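Local coordinates for protein B-agarase (PDB 4BQ2) that hydrolyses the beta-1,4 linkages of agarose as an exo-acting agarase of glycoside hydrolase family 50, probably releasing short sugar units from the chain end, at residues H509-P514 against P519-F524; D456-E461 against A579-K584; G118-V123 against R139-T144; L72-V77 against R150-M155. All blocks are in the same frame, centred on the assembly; numbering follows the deposited sequence.

In the fold
The four contacts fall into two pairs, one in each of two distant parts of the chain. Interactions 4 and 3 come first in sequence, the second lying within the span that the first bridges; both belong to the carbohydrate-binding-module-like domain, their centres about 14 Å apart, and they touch where Ser140 meets Trp154. Interactions 2 and 1 follow later in the chain, in the beta-galactosidase-like region, with 509-514 and 519-524 both falling between the two segments of interaction 2. Their centres lie about 13 Å apart, and Asp456 meets Thr520. The centres of interactions 2 and 3 are about 42 Å apart, and the two pairs belong to separate regions that share no contact.

Interaction 1: residues H509-P514 against P519-F524; sequences HTLGRP and PTRQAF
Arg521 reaches across the turn between two consecutive helices and lays its guanidinium edge against the carbonyl oxygen of Leu511. The grip is side-on, with two nitrogens on a single acceptor: NH2 of Arg521 gives the shorter and straighter bond to Leu511 O (3.0 Å, 157°), while NE of Arg521 makes a longer one to the same oxygen (3.3 Å). That oxygen lies within the guanidinium plane, although NE stands well above the carbonyl plane. A weak bond from NE to Thr510 O adds a second carbonyl at the same edge. The chain gets there by leaving the helix with CG opposite the backbone N (chi1 -179°) and then bending at chi2 (52°). CD2 of Leu511 covers one guanidinium face near its rim; over the opposite face lies Arg513 O, 2.8 Å from Arg521 NE but badly angled for a hydrogen bond. Alongside, Thr510 and Arg521 run past each other in opposite directions, with Thr510 CG2 3.8 Å from Arg521 CB. Thr510 CB also meets CE2 of Phe524 at 3.7 Å. Outside the segments, Phe552 supplies a cation-pi partner and a carbonyl acceptor for Arg521. A buried positive group is thus met largely by carbonyl dipoles and an aromatic ring, with a long, weak ion pair to Asp553, which probably helps stabilise its charge while linking helix 505-511 and the turn after it to helix 519-532.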
loop_
_atom_site.group_PDB
_atom_site.type_symbol
_atom_site.label_atom_id
_atom_site.label_comp_id
_atom_site.label_asym_id
_atom_site.label_seq_id
_atom_site.Cartn_x
_atom_site.Cartn_y
_atom_site.Cartn_z
ATOM N N HIS A 509 -20.432 13.350 -8.673
ATOM C CA HIS A 509 -20.886 12.304 -9.596
ATOM C C HIS A 509 -22.346 11.876 -9.358
ATOM O O HIS A 509 -23.104 11.644 -10.308
ATOM C CB HIS A 509 -19.969 11.078 -9.508
ATOM C CG HIS A 509 -20.227 10.043 -10.573
ATOM N ND1 HIS A 509 -21.248 9.115 -10.485
ATOM C CD2 HIS A 509 -19.572 9.775 -11.732
ATOM C CE1 HIS A 509 -21.230 8.341 -11.557
ATOM N NE2 HIS A 509 -20.223 8.720 -12.328
ATOM N N THR A 510 -22.737 11.744 -8.093
ATOM C CA THR A 510 -24.088 11.274 -7.798
ATOM C C THR A 510 -25.147 12.330 -8.113
ATOM O O THR A 510 -26.238 11.992 -8.615
ATOM C CB THR A 510 -24.197 10.813 -6.345
ATOM O OG1 THR A 510 -23.126 9.892 -6.091
ATOM C CG2 THR A 510 -25.543 10.113 -6.103
ATOM N N LEU A 511 -24.824 13.589 -7.824
ATOM C CA LEU A 511 -25.740 14.699 -8.135
ATOM C C LEU A 511 -25.974 14.773 -9.640
ATOM O O LEU A 511 -27.049 15.178 -10.082
ATOM C CB LEU A 511 -25.210 16.030 -7.608
ATOM C CG LEU A 511 -25.424 16.235 -6.108
ATOM C CD1 LEU A 511 -24.671 17.468 -5.636
ATOM C CD2 LEU A 511 -26.909 16.316 -5.761
ATOM N N GLY A 512 -24.968 14.353 -10.409
ATOM C CA GLY A 512 -25.058 14.259 -11.867
ATOM C C GLY A 512 -26.038 13.216 -12.374
ATOM O O GLY A 512 -26.446 13.263 -13.536
ATOM N N ARG A 513 -26.453 12.292 -11.504
ATOM C CA ARG A 513 -27.350 11.198 -11.888
ATOM C C ARG A 513 -28.819 11.464 -11.504
ATOM O O ARG A 513 -29.105 12.205 -10.555
ATOM C CB ARG A 513 -26.890 9.865 -11.239
ATOM C CG ARG A 513 -25.476 9.443 -11.601
ATOM C CD ARG A 513 -24.991 8.280 -10.721
ATOM N NE ARG A 513 -25.692 7.001 -10.957
ATOM C CZ ARG A 513 -25.497 5.892 -10.238
ATOM N NH1 ARG A 513 -24.617 5.890 -9.231
ATOM N NH2 ARG A 513 -26.157 4.762 -10.535
ATOM N N PRO A 514 -29.759 10.852 -12.248
ATOM C CA PRO A 514 -31.184 10.839 -11.887
ATOM C C PRO A 514 -31.454 10.127 -10.550
ATOM O O PRO A 514 -30.764 9.151 -10.218
ATOM C CB PRO A 514 -31.823 10.041 -13.028
ATOM C CG PRO A 514 -30.715 9.224 -13.605
ATOM C CD PRO A 514 -29.493 10.072 -13.469
ATOM N N PRO A 519 -30.716 4.817 -5.064
ATOM C CA PRO A 519 -31.065 5.108 -3.672
ATOM C C PRO A 519 -30.243 6.231 -3.032
ATOM O O PRO A 519 -30.818 7.063 -2.325
ATOM C CB PRO A 519 -30.802 3.773 -2.979
ATOM C CG PRO A 519 -31.235 2.785 -4.024
ATOM C CD PRO A 519 -30.737 3.361 -5.328
ATOM N N THR A 520 -28.933 6.269 -3.271
ATOM C CA THR A 520 -28.079 7.313 -2.662
ATOM C C THR A 520 -28.470 8.697 -3.235
ATOM O O THR A 520 -28.462 9.705 -2.528
ATOM C CB THR A 520 -26.555 7.002 -2.858
ATOM O OG1 THR A 520 -26.155 5.883 -2.029
ATOM C CG2 THR A 520 -25.709 8.179 -2.494
ATOM N N ARG A 521 -28.821 8.732 -4.509
ATOM C CA ARG A 521 -29.277 10.004 -5.135
ATOM C C ARG A 521 -30.625 10.434 -4.537
ATOM O O ARG A 521 -30.836 11.627 -4.251
ATOM C CB ARG A 521 -29.342 9.897 -6.659
ATOM C CG ARG A 521 -29.786 11.179 -7.412
ATOM C CD ARG A 521 -28.977 12.400 -7.023
ATOM N NE ARG A 521 -29.000 13.489 -8.028
ATOM C CZ ARG A 521 -30.008 14.340 -8.228
ATOM N NH1 ARG A 521 -31.145 14.215 -7.572
ATOM N NH2 ARG A 521 -29.890 15.301 -9.130
ATOM N N GLN A 522 -31.507 9.467 -4.291
ATOM C CA GLN A 522 -32.770 9.775 -3.598
ATOM C C GLN A 522 -32.494 10.356 -2.215
ATOM O O GLN A 522 -33.139 11.343 -1.795
ATOM C CB GLN A 522 -33.674 8.544 -3.489
ATOM C CG GLN A 522 -34.144 8.017 -4.845
ATOM C CD GLN A 522 -34.551 6.558 -4.812
ATOM O OE1 GLN A 522 -34.864 6.020 -3.757
ATOM N NE2 GLN A 522 -34.551 5.909 -5.967
ATOM N N ALA A 523 -31.550 9.753 -1.491
ATOM C CA ALA A 523 -31.202 10.282 -0.171
ATOM C C ALA A 523 -30.656 11.710 -0.310
ATOM O O ALA A 523 -31.032 12.582 0.471
ATOM C CB ALA A 523 -30.159 9.391 0.505
ATOM N N PHE A 524 -29.778 11.947 -1.289
ATOM C CA PHE A 524 -29.156 13.287 -1.433
ATOM C C PHE A 524 -30.222 14.327 -1.774
ATOM O O PHE A 524 -30.217 15.430 -1.219
ATOM C CB PHE A 524 -28.074 13.348 -2.522
ATOM C CG PHE A 524 -26.794 12.651 -2.181
ATOM C CD1 PHE A 524 -26.569 12.125 -0.925
ATOM C CD2 PHE A 524 -25.755 12.577 -3.133
ATOM C CE1 PHE A 524 -25.360 11.503 -0.626
ATOM C CE2 PHE A 524 -24.540 11.967 -2.835
ATOM C CZ PHE A 524 -24.352 11.417 -1.571
#

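Interaction 2: residues D456-E461 against A579-K584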
loop_
_atom_site.group_PDB
_atom_site.type_symbol
_atom_site.label_atom_id
_atom_site.label_comp_id
_atom_site.label_asym_id
_atom_site.label_seq_id
_atom_site.Cartn_x
_atom_site.Cartn_y
_atom_site.Cartn_z
ATOM N N ASP A 456 -23.600 1.623 -3.272
ATOM C CA ASP A 456 -24.766 2.456 -2.934
ATOM C C ASP A 456 -25.307 1.968 -1.612
ATOM O O ASP A 456 -26.057 1.006 -1.560
ATOM C CB ASP A 456 -25.881 2.399 -3.992
ATOM C CG ASP A 456 -26.956 3.443 -3.726
ATOM O OD1 ASP A 456 -27.216 3.693 -2.527
ATOM O OD2 ASP A 456 -27.505 4.046 -4.690
ATOM N N VAL A 457 -24.905 2.645 -0.545
ATOM C CA VAL A 457 -25.140 2.196 0.811
ATOM C C VAL A 457 -26.581 2.398 1.241
ATOM O O VAL A 457 -26.957 1.979 2.332
ATOM C CB VAL A 457 -24.189 2.913 1.783
ATOM C CG1 VAL A 457 -22.751 2.503 1.485
ATOM C CG2 VAL A 457 -24.327 4.449 1.659
ATOM N N PHE A 458 -27.372 3.076 0.399
ATOM C CA PHE A 458 -28.814 3.221 0.650
ATOM C C PHE A 458 -29.658 2.129 -0.043
ATOM O O PHE A 458 -30.854 1.992 0.224
ATOM C CB PHE A 458 -29.273 4.636 0.238
ATOM C CG PHE A 458 -28.823 5.716 1.192
ATOM C CD1 PHE A 458 -29.582 6.021 2.329
ATOM C CD2 PHE A 458 -27.668 6.424 0.964
ATOM C CE1 PHE A 458 -29.171 7.014 3.221
ATOM C CE2 PHE A 458 -27.254 7.400 1.849
ATOM C CZ PHE A 458 -28.007 7.697 2.974
ATOM N N ASP A 459 -29.034 1.358 -0.936
ATOM C CA ASP A 459 -29.676 0.197 -1.550
ATOM C C ASP A 459 -29.846 -0.897 -0.468
ATOM O O ASP A 459 -28.879 -1.259 0.209
ATOM C CB ASP A 459 -28.823 -0.275 -2.740
ATOM C CG ASP A 459 -29.395 -1.503 -3.451
ATOM O OD1 ASP A 459 -30.461 -2.023 -3.047
ATOM O OD2 ASP A 459 -28.730 -1.972 -4.405
ATOM N N PRO A 460 -31.088 -1.388 -0.265
ATOM C CA PRO A 460 -31.279 -2.444 0.758
ATOM C C PRO A 460 -30.361 -3.675 0.564
ATOM O O PRO A 460 -29.921 -4.274 1.544
ATOM C CB PRO A 460 -32.768 -2.811 0.606
ATOM C CG PRO A 460 -33.403 -1.497 0.154
ATOM C CD PRO A 460 -32.389 -0.898 -0.802
ATOM N N GLU A 461 -30.044 -4.006 -0.684
ATOM C CA GLU A 461 -29.108 -5.084 -1.007
ATOM C C GLU A 461 -27.691 -4.859 -0.491
ATOM O O GLU A 461 -26.990 -5.852 -0.206
ATOM C CB GLU A 461 -29.079 -5.382 -2.511
ATOM C CG GLU A 461 -28.223 -6.591 -2.916
ATOM C CD GLU A 461 -28.791 -7.928 -2.432
ATOM O OE1 GLU A 461 -29.946 -7.958 -1.916
ATOM O OE2 GLU A 461 -28.079 -8.957 -2.567
ATOM N N ALA A 579 -21.223 8.696 3.956
ATOM C CA ALA A 579 -20.337 8.012 4.900
ATOM C C ALA A 579 -21.034 7.553 6.203
ATOM O O ALA A 579 -20.789 6.433 6.673
ATOM C CB ALA A 579 -19.109 8.849 5.193
ATOM N N ASP A 580 -21.905 8.387 6.777
ATOM C CA ASP A 580 -22.716 7.936 7.921
ATOM C C ASP A 580 -23.507 6.655 7.639
ATOM O O ASP A 580 -23.524 5.733 8.465
ATOM C CB ASP A 580 -23.712 9.013 8.336
ATOM C CG ASP A 580 -23.089 10.122 9.170
ATOM O OD1 ASP A 580 -21.962 9.974 9.706
ATOM O OD2 ASP A 580 -23.754 11.175 9.303
ATOM N N GLN A 581 -24.129 6.592 6.461
ATOM C CA GLN A 581 -24.924 5.431 6.081
ATOM C C GLN A 581 -24.060 4.192 5.845
ATOM O O GLN A 581 -24.469 3.059 6.223
ATOM C CB GLN A 581 -25.813 5.760 4.863
ATOM C CG GLN A 581 -26.649 4.600 4.343
ATOM C CD GLN A 581 -27.776 4.130 5.274
ATOM O OE1 GLN A 581 -28.133 4.792 6.259
ATOM N NE2 GLN A 581 -28.356 2.978 4.945
ATOM N N TYR A 582 -22.885 4.390 5.213
ATOM C CA TYR A 582 -21.933 3.295 5.025
ATOM C C TYR A 582 -21.582 2.681 6.397
ATOM O O TYR A 582 -21.747 1.457 6.615
ATOM C CB TYR A 582 -20.647 3.759 4.302
ATOM C CG TYR A 582 -19.599 2.659 4.292
ATOM C CD1 TYR A 582 -19.618 1.646 3.319
ATOM C CD2 TYR A 582 -18.622 2.597 5.285
ATOM C CE1 TYR A 582 -18.667 0.622 3.339
ATOM C CE2 TYR A 582 -17.699 1.567 5.327
ATOM C CZ TYR A 582 -17.726 0.586 4.356
ATOM O OH TYR A 582 -16.785 -0.406 4.423
ATOM N N PHE A 583 -21.120 3.530 7.325
ATOM C CA PHE A 583 -20.650 3.053 8.639
ATOM C C PHE A 583 -21.748 2.553 9.554
ATOM O O PHE A 583 -21.524 1.591 10.294
ATOM C CB PHE A 583 -19.765 4.095 9.347
ATOM C CG PHE A 583 -18.421 4.247 8.722
ATOM C CD1 PHE A 583 -17.488 3.216 8.823
ATOM C CD2 PHE A 583 -18.094 5.384 7.965
ATOM C CE1 PHE A 583 -16.259 3.310 8.190
ATOM C CE2 PHE A 583 -16.837 5.495 7.348
ATOM C CZ PHE A 583 -15.920 4.459 7.476
ATOM N N LYS A 584 -22.934 3.160 9.447
ATOM C CA LYS A 584 -24.147 2.707 10.145
ATOM C C LYS A 584 -24.472 1.272 9.754
ATOM O O LYS A 584 -24.635 0.390 10.622
ATOM C CB LYS A 584 -25.352 3.618 9.871
ATOM C CG LYS A 584 -26.568 3.309 10.762
ATOM C CD LYS A 584 -27.764 4.204 10.450
ATOM C CE LYS A 584 -29.003 3.778 11.227
ATOM N NZ LYS A 584 -30.275 4.191 10.535
#
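Gln581 carries most of this contact, lying over the ring of Phe458 and alongside Val457, whose CG2 is 3.6 Å from Gln581 CG. Its CG leaves opposite the backbone N (chi1 178°), and a bend at chi2 then sets the amide nearly parallel to the phenyl plane, 14° from it. In a CH-pi contact, CG of Gln581 sits 3.6 Å from the centroid of the Phe458 ring, almost on the ring normal. Beyond the ring, NE2 of Gln581 donates to Val457 O at 3.1 Å and 161°, the acceptor lying in the amide plane. Next along the helix, Tyr582 presents its ring edge to the valine: CD1 of Tyr582 is 3.7 Å from Val457 CG1, while its hydroxyl bonds to Asp489. The opposing loop is held by Asp456, whose OD1 takes the backbone N of Phe458 at 3.0 Å and also pairs with Thr520. An Asx turn within a type I beta turn, followed by Asp459 as N-cap of helix 460-477, here packs against the long helix 565-593.

Interaction 3: residues G118-V123 against R139-T144; sequences GHDLEV and RSNPPT
Two direct hydrogen bonds join His119 to Thr144 and Asp120 to Asn141. In the first, ND1 of His119 and OG1 of Thr144 lie 2.8 Å apart, the hydroxyl oxygen placed at the imidazole edge, in the plane of the ring. In the second, ND2 of Asn141 donates to Asp120 OD2 at 2.9 Å and 159°, using the carboxylate lone pair that points away from OD1. The two flat groups arrive from opposite directions and are nearly coplanar, their planes 18° apart. A water provides an indirect link, lying 2.6 Å from Asp120 OD2 and 2.8 Å from Pro142 O. Van der Waals contact is slight: the methyl CG2 of Thr144 comes within 3.7 Å of Asp120 CG. With chi1 at 51°, Thr144 turns OG1 to the histidine and its methyl to the aspartate. The aspartate's other oxygen, OD1, is in a salt bridge with Lys115, which also bonds to Thr144 OG1; OD1 of Asn141 is hydrogen-bonded to the Ser136 hydroxyl. Both segments belong to the long connection between strands 110-115 and 150-155, with Lys115 at the end of the first strand and Ser140 bonded to Trp154 on the second.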
loop_
_atom_site.group_PDB
_atom_site.type_symbol
_atom_site.label_atom_id
_atom_site.label_comp_id
_atom_site.label_asym_id
_atom_site.label_seq_id
_atom_site.Cartn_x
_atom_site.Cartn_y
_atom_site.Cartn_z
ATOM N N GLY A 118 11.174 6.624 -24.439
ATOM C CA GLY A 118 11.864 5.465 -24.952
ATOM C C GLY A 118 11.700 4.201 -24.119
ATOM O O GLY A 118 11.089 4.224 -23.045
ATOM N N HIS A 119 12.246 3.101 -24.648
ATOM C CA HIS A 119 12.391 1.832 -23.934
ATOM C C HIS A 119 11.059 1.385 -23.366
ATOM O O HIS A 119 10.059 1.333 -24.097
ATOM C CB HIS A 119 13.517 1.941 -22.882
ATOM C CG HIS A 119 14.874 2.179 -23.473
ATOM N ND1 HIS A 119 16.041 1.784 -22.848
ATOM C CD2 HIS A 119 15.250 2.746 -24.648
ATOM C CE1 HIS A 119 17.074 2.127 -23.602
ATOM N NE2 HIS A 119 16.617 2.704 -24.705
ATOM N N ASP A 120 11.010 1.083 -22.073
ATOM C CA ASP A 120 9.769 0.578 -21.508
ATOM C C ASP A 120 8.717 1.646 -21.248
ATOM O O ASP A 120 7.674 1.346 -20.652
ATOM C CB ASP A 120 10.010 -0.328 -20.280
ATOM C CG ASP A 120 10.893 0.327 -19.186
ATOM O OD1 ASP A 120 11.482 1.410 -19.404
ATOM O OD2 ASP A 120 11.022 -0.299 -18.094
ATOM N N LEU A 121 8.975 2.881 -21.690
ATOM C CA LEU A 121 7.921 3.901 -21.738
ATOM C C LEU A 121 7.072 3.832 -22.996
ATOM O O LEU A 121 5.927 4.264 -22.966
ATOM C CB LEU A 121 8.459 5.330 -21.543
ATOM C CG LEU A 121 9.193 5.706 -20.240
ATOM C CD1 LEU A 121 9.488 7.206 -20.220
ATOM C CD2 LEU A 121 8.428 5.314 -18.978
ATOM N N GLU A 122 7.607 3.252 -24.074
ATOM C CA GLU A 122 6.978 3.339 -25.404
ATOM C C GLU A 122 5.579 2.725 -25.495
ATOM O O GLU A 122 4.627 3.399 -25.900
ATOM C CB GLU A 122 7.884 2.750 -26.480
ATOM C CG GLU A 122 9.169 3.530 -26.653
ATOM C CD GLU A 122 9.517 3.739 -28.109
ATOM O OE1 GLU A 122 9.775 2.730 -28.801
ATOM O OE2 GLU A 122 9.512 4.906 -28.564
ATOM N N VAL A 123 5.452 1.447 -25.161
ATOM C CA VAL A 123 4.134 0.899 -24.864
ATOM C C VAL A 123 4.136 0.863 -23.329
ATOM O O VAL A 123 4.677 -0.062 -22.739
ATOM C CB VAL A 123 3.885 -0.479 -25.540
ATOM C CG1 VAL A 123 2.559 -1.095 -25.083
ATOM C CG2 VAL A 123 3.916 -0.345 -27.066
ATOM N N ARG A 139 5.356 -3.387 -11.218
ATOM C CA ARG A 139 5.142 -1.990 -10.823
ATOM C C ARG A 139 6.341 -1.151 -11.227
ATOM O O ARG A 139 6.203 -0.005 -11.601
ATOM C CB ARG A 139 4.895 -1.845 -9.298
ATOM C CG ARG A 139 4.469 -0.422 -8.895
ATOM C CD ARG A 139 3.224 0.014 -9.680
ATOM N NE ARG A 139 2.150 -0.991 -9.592
ATOM C CZ ARG A 139 1.155 -0.982 -8.711
ATOM N NH1 ARG A 139 1.034 0.018 -7.828
ATOM N NH2 ARG A 139 0.253 -1.959 -8.735
ATOM N N SER A 140 7.527 -1.744 -11.137
ATOM C CA SER A 140 8.719 -1.161 -11.708
ATOM C C SER A 140 9.548 -2.300 -12.268
ATOM O O SER A 140 9.550 -3.441 -11.740
ATOM C CB SER A 140 9.518 -0.374 -10.668
ATOM O OG SER A 140 10.253 0.665 -11.295
ATOM N N ASN A 141 10.252 -1.977 -13.345
ATOM C CA ASN A 141 10.979 -2.948 -14.119
ATOM C C ASN A 141 12.415 -3.036 -13.726
ATOM O O ASN A 141 12.984 -2.084 -13.174
ATOM C CB ASN A 141 10.905 -2.570 -15.626
ATOM C CG ASN A 141 9.685 -3.148 -16.313
ATOM O OD1 ASN A 141 8.999 -4.013 -15.761
ATOM N ND2 ASN A 141 9.391 -2.668 -17.523
ATOM N N PRO A 142 13.056 -4.164 -14.091
ATOM C CA PRO A 142 14.510 -4.143 -14.049
ATOM C C PRO A 142 14.976 -3.080 -15.037
ATOM O O PRO A 142 14.220 -2.725 -15.937
ATOM C CB PRO A 142 14.915 -5.560 -14.517
ATOM C CG PRO A 142 13.703 -6.146 -15.143
ATOM C CD PRO A 142 12.499 -5.435 -14.592
ATOM N N PRO A 143 16.198 -2.565 -14.880
ATOM C CA PRO A 143 16.619 -1.524 -15.835
ATOM C C PRO A 143 16.697 -2.053 -17.273
ATOM O O PRO A 143 16.904 -3.249 -17.474
ATOM C CB PRO A 143 18.007 -1.115 -15.320
ATOM C CG PRO A 143 18.434 -2.200 -14.405
ATOM C CD PRO A 143 17.178 -2.751 -13.802
ATOM N N THR A 144 16.524 -1.181 -18.264
ATOM C CA THR A 144 16.560 -1.605 -19.666
ATOM C C THR A 144 17.953 -1.548 -20.289
ATOM O O THR A 144 18.108 -1.794 -21.490
ATOM C CB THR A 144 15.593 -0.783 -20.527
ATOM O OG1 THR A 144 15.832 0.605 -20.288
ATOM C CG2 THR A 144 14.153 -1.126 -20.176
HETATM O O HOH W 1 13.265 -0.201 -16.705
#

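Interaction 4: residues L72-V77 against R150-M155; sequences LYFDIV and RQFVWM
Phe74 meets Phe152 across the interior of the carbohydrate-binding-module-like domain, and Ile76 follows two residues later on the same strand. The closest approach is 3.9 Å, between CD1 of Phe74 and CE2 of Phe152. The aromatic groups meet obliquely: their centroids are 6.0 Å apart and their planes are inclined at 70°. With chi1 at -51°, Phe74 carries its ring opposite the carbonyl carbon, beside the backbone N, from a bond already directed at the other segment. Ile76, turned inward likewise, touches the end of the same phenyl group, CD1 of Ile76 lying 4.3 Å from CZ of Phe152. A single ring of 150-155 therefore meets two residues of 72-77. The contact is purely apolar, with no hydrogen bond crossing between the segments, and all three residues are buried. Ile187 adds to the packing at Phe74, and Tyr112 touches both Ile76 and Phe152. Strand 110-115 runs antiparallel to 70-79 and parallel to 150-155, pairing with both, so the phenylalanines meet over the strand between their own. Such a cluster of inward-facing apolar side chains forms part of the hydrophobic core of a beta-rich domain.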
loop_
_atom_site.group_PDB
_atom_site.type_symbol
_atom_site.label_atom_id
_atom_site.label_comp_id
_atom_site.label_asym_id
_atom_site.label_seq_id
_atom_site.Cartn_x
_atom_site.Cartn_y
_atom_site.Cartn_z
ATOM N N LEU A 72 16.462 11.949 -17.744
ATOM C CA LEU A 72 16.939 12.989 -16.890
ATOM C C LEU A 72 17.799 12.374 -15.780
ATOM O O LEU A 72 17.356 11.446 -15.075
ATOM C CB LEU A 72 15.713 13.633 -16.237
ATOM C CG LEU A 72 15.814 14.904 -15.432
ATOM C CD1 LEU A 72 16.338 16.026 -16.335
ATOM C CD2 LEU A 72 14.411 15.235 -14.881
ATOM N N TYR A 73 18.997 12.920 -15.610
ATOM C CA TYR A 73 19.977 12.422 -14.644
ATOM C C TYR A 73 20.267 13.417 -13.548
ATOM O O TYR A 73 20.328 14.610 -13.824
ATOM C CB TYR A 73 21.290 12.167 -15.384
ATOM C CG TYR A 73 21.329 10.856 -16.086
ATOM C CD1 TYR A 73 20.613 10.654 -17.262
ATOM C CD2 TYR A 73 22.079 9.797 -15.578
ATOM C CE1 TYR A 73 20.640 9.445 -17.922
ATOM C CE2 TYR A 73 22.113 8.574 -16.244
ATOM C CZ TYR A 73 21.402 8.414 -17.412
ATOM O OH TYR A 73 21.430 7.219 -18.093
ATOM N N PHE A 74 20.495 12.921 -12.326
ATOM C CA PHE A 74 20.948 13.744 -11.190
ATOM C C PHE A 74 22.016 12.963 -10.450
ATOM O O PHE A 74 21.867 11.736 -10.290
ATOM C CB PHE A 74 19.822 13.968 -10.154
ATOM C CG PHE A 74 18.526 14.468 -10.712
ATOM C CD1 PHE A 74 17.641 13.611 -11.347
ATOM C CD2 PHE A 74 18.135 15.781 -10.481
ATOM C CE1 PHE A 74 16.420 14.072 -11.839
ATOM C CE2 PHE A 74 16.923 16.268 -10.981
ATOM C CZ PHE A 74 16.065 15.409 -11.640
ATOM N N ASP A 75 23.083 13.643 -10.011
ATOM C CA ASP A 75 24.036 13.044 -9.063
ATOM C C ASP A 75 23.573 13.494 -7.682
ATOM O O ASP A 75 23.333 14.678 -7.469
ATOM C CB ASP A 75 25.485 13.518 -9.306
ATOM C CG ASP A 75 26.051 13.084 -10.663
ATOM O OD1 ASP A 75 25.395 12.317 -11.404
ATOM O OD2 ASP A 75 27.146 13.598 -11.008
ATOM N N ILE A 76 23.361 12.559 -6.767
ATOM C CA ILE A 76 22.791 12.898 -5.450
ATOM C C ILE A 76 23.452 12.067 -4.368
ATOM O O ILE A 76 23.818 10.891 -4.608
ATOM C CB ILE A 76 21.244 12.651 -5.399
ATOM C CG1 ILE A 76 20.566 13.019 -6.731
ATOM C CG2 ILE A 76 20.581 13.393 -4.224
ATOM C CD1 ILE A 76 19.064 12.713 -6.767
ATOM N N VAL A 77 23.596 12.646 -3.177
ATOM C CA VAL A 77 24.022 11.862 -2.008
ATOM C C VAL A 77 23.402 12.502 -0.778
ATOM O O VAL A 77 23.142 13.700 -0.798
ATOM C CB VAL A 77 25.551 11.860 -1.853
ATOM C CG1 VAL A 77 26.064 13.234 -1.423
ATOM C CG2 VAL A 77 25.991 10.799 -0.855
ATOM N N ARG A 150 21.769 4.437 -10.974
ATOM C CA ARG A 150 20.538 3.964 -10.347
ATOM C C ARG A 150 19.302 4.523 -11.014
ATOM O O ARG A 150 19.184 5.713 -11.189
ATOM C CB ARG A 150 20.541 4.312 -8.868
ATOM C CG ARG A 150 21.721 3.676 -8.118
ATOM C CD ARG A 150 21.528 3.803 -6.620
ATOM N NE ARG A 150 20.410 2.979 -6.135
ATOM C CZ ARG A 150 19.750 3.236 -5.009
ATOM N NH1 ARG A 150 20.092 4.280 -4.246
ATOM N NH2 ARG A 150 18.764 2.435 -4.623
ATOM N N GLN A 151 18.358 3.656 -11.343
ATOM C CA GLN A 151 17.123 4.089 -12.004
ATOM C C GLN A 151 16.095 4.508 -10.948
ATOM O O GLN A 151 15.794 3.720 -10.044
ATOM C CB GLN A 151 16.551 2.971 -12.907
ATOM C CG GLN A 151 15.328 3.485 -13.645
ATOM C CD GLN A 151 14.773 2.597 -14.734
ATOM O OE1 GLN A 151 14.831 1.358 -14.676
ATOM N NE2 GLN A 151 14.145 3.231 -15.701
ATOM N N PHE A 152 15.580 5.743 -11.028
ATOM C CA PHE A 152 14.460 6.153 -10.159
ATOM C C PHE A 152 13.349 5.132 -10.380
ATOM O O PHE A 152 13.092 4.694 -11.532
ATOM C CB PHE A 152 13.920 7.535 -10.531
ATOM C CG PHE A 152 14.497 8.695 -9.739
ATOM C CD1 PHE A 152 13.885 9.127 -8.559
ATOM C CD2 PHE A 152 15.592 9.424 -10.224
ATOM C CE1 PHE A 152 14.378 10.226 -7.841
ATOM C CE2 PHE A 152 16.096 10.511 -9.516
ATOM C CZ PHE A 152 15.486 10.927 -8.326
ATOM N N VAL A 153 12.671 4.755 -9.302
ATOM C CA VAL A 153 11.705 3.669 -9.399
ATOM C C VAL A 153 10.360 4.226 -9.796
ATOM O O VAL A 153 9.942 5.258 -9.268
ATOM C CB VAL A 153 11.561 2.973 -8.036
ATOM C CG1 VAL A 153 10.533 1.858 -8.045
ATOM C CG2 VAL A 153 12.918 2.451 -7.583
ATOM N N TRP A 154 9.624 3.507 -10.638
ATOM C CA TRP A 154 8.307 3.974 -11.031
ATOM C C TRP A 154 7.333 3.882 -9.855
ATOM O O TRP A 154 7.277 2.848 -9.181
ATOM C CB TRP A 154 7.758 3.133 -12.187
ATOM C CG TRP A 154 6.419 3.621 -12.628
ATOM C CD1 TRP A 154 5.213 3.006 -12.438
ATOM C CD2 TRP A 154 6.150 4.837 -13.325
ATOM N NE1 TRP A 154 4.196 3.783 -12.954
ATOM C CE2 TRP A 154 4.752 4.912 -13.510
ATOM C CE3 TRP A 154 6.963 5.884 -13.814
ATOM C CZ2 TRP A 154 4.136 5.976 -14.196
ATOM C CZ3 TRP A 154 6.344 6.963 -14.494
ATOM C CH2 TRP A 154 4.943 6.996 -14.670
ATOM N N MET A 155 6.555 4.951 -9.651
ATOM C CA MET A 155 5.527 5.018 -8.619
ATOM C C MET A 155 4.135 5.115 -9.245
ATOM O O MET A 155 3.291 4.192 -9.101
ATOM C CB MET A 155 5.809 6.186 -7.646
ATOM C CG MET A 155 7.169 6.081 -6.956
ATOM S SD MET A 155 7.309 4.669 -5.828
ATOM C CE MET A 155 6.555 5.390 -4.367
#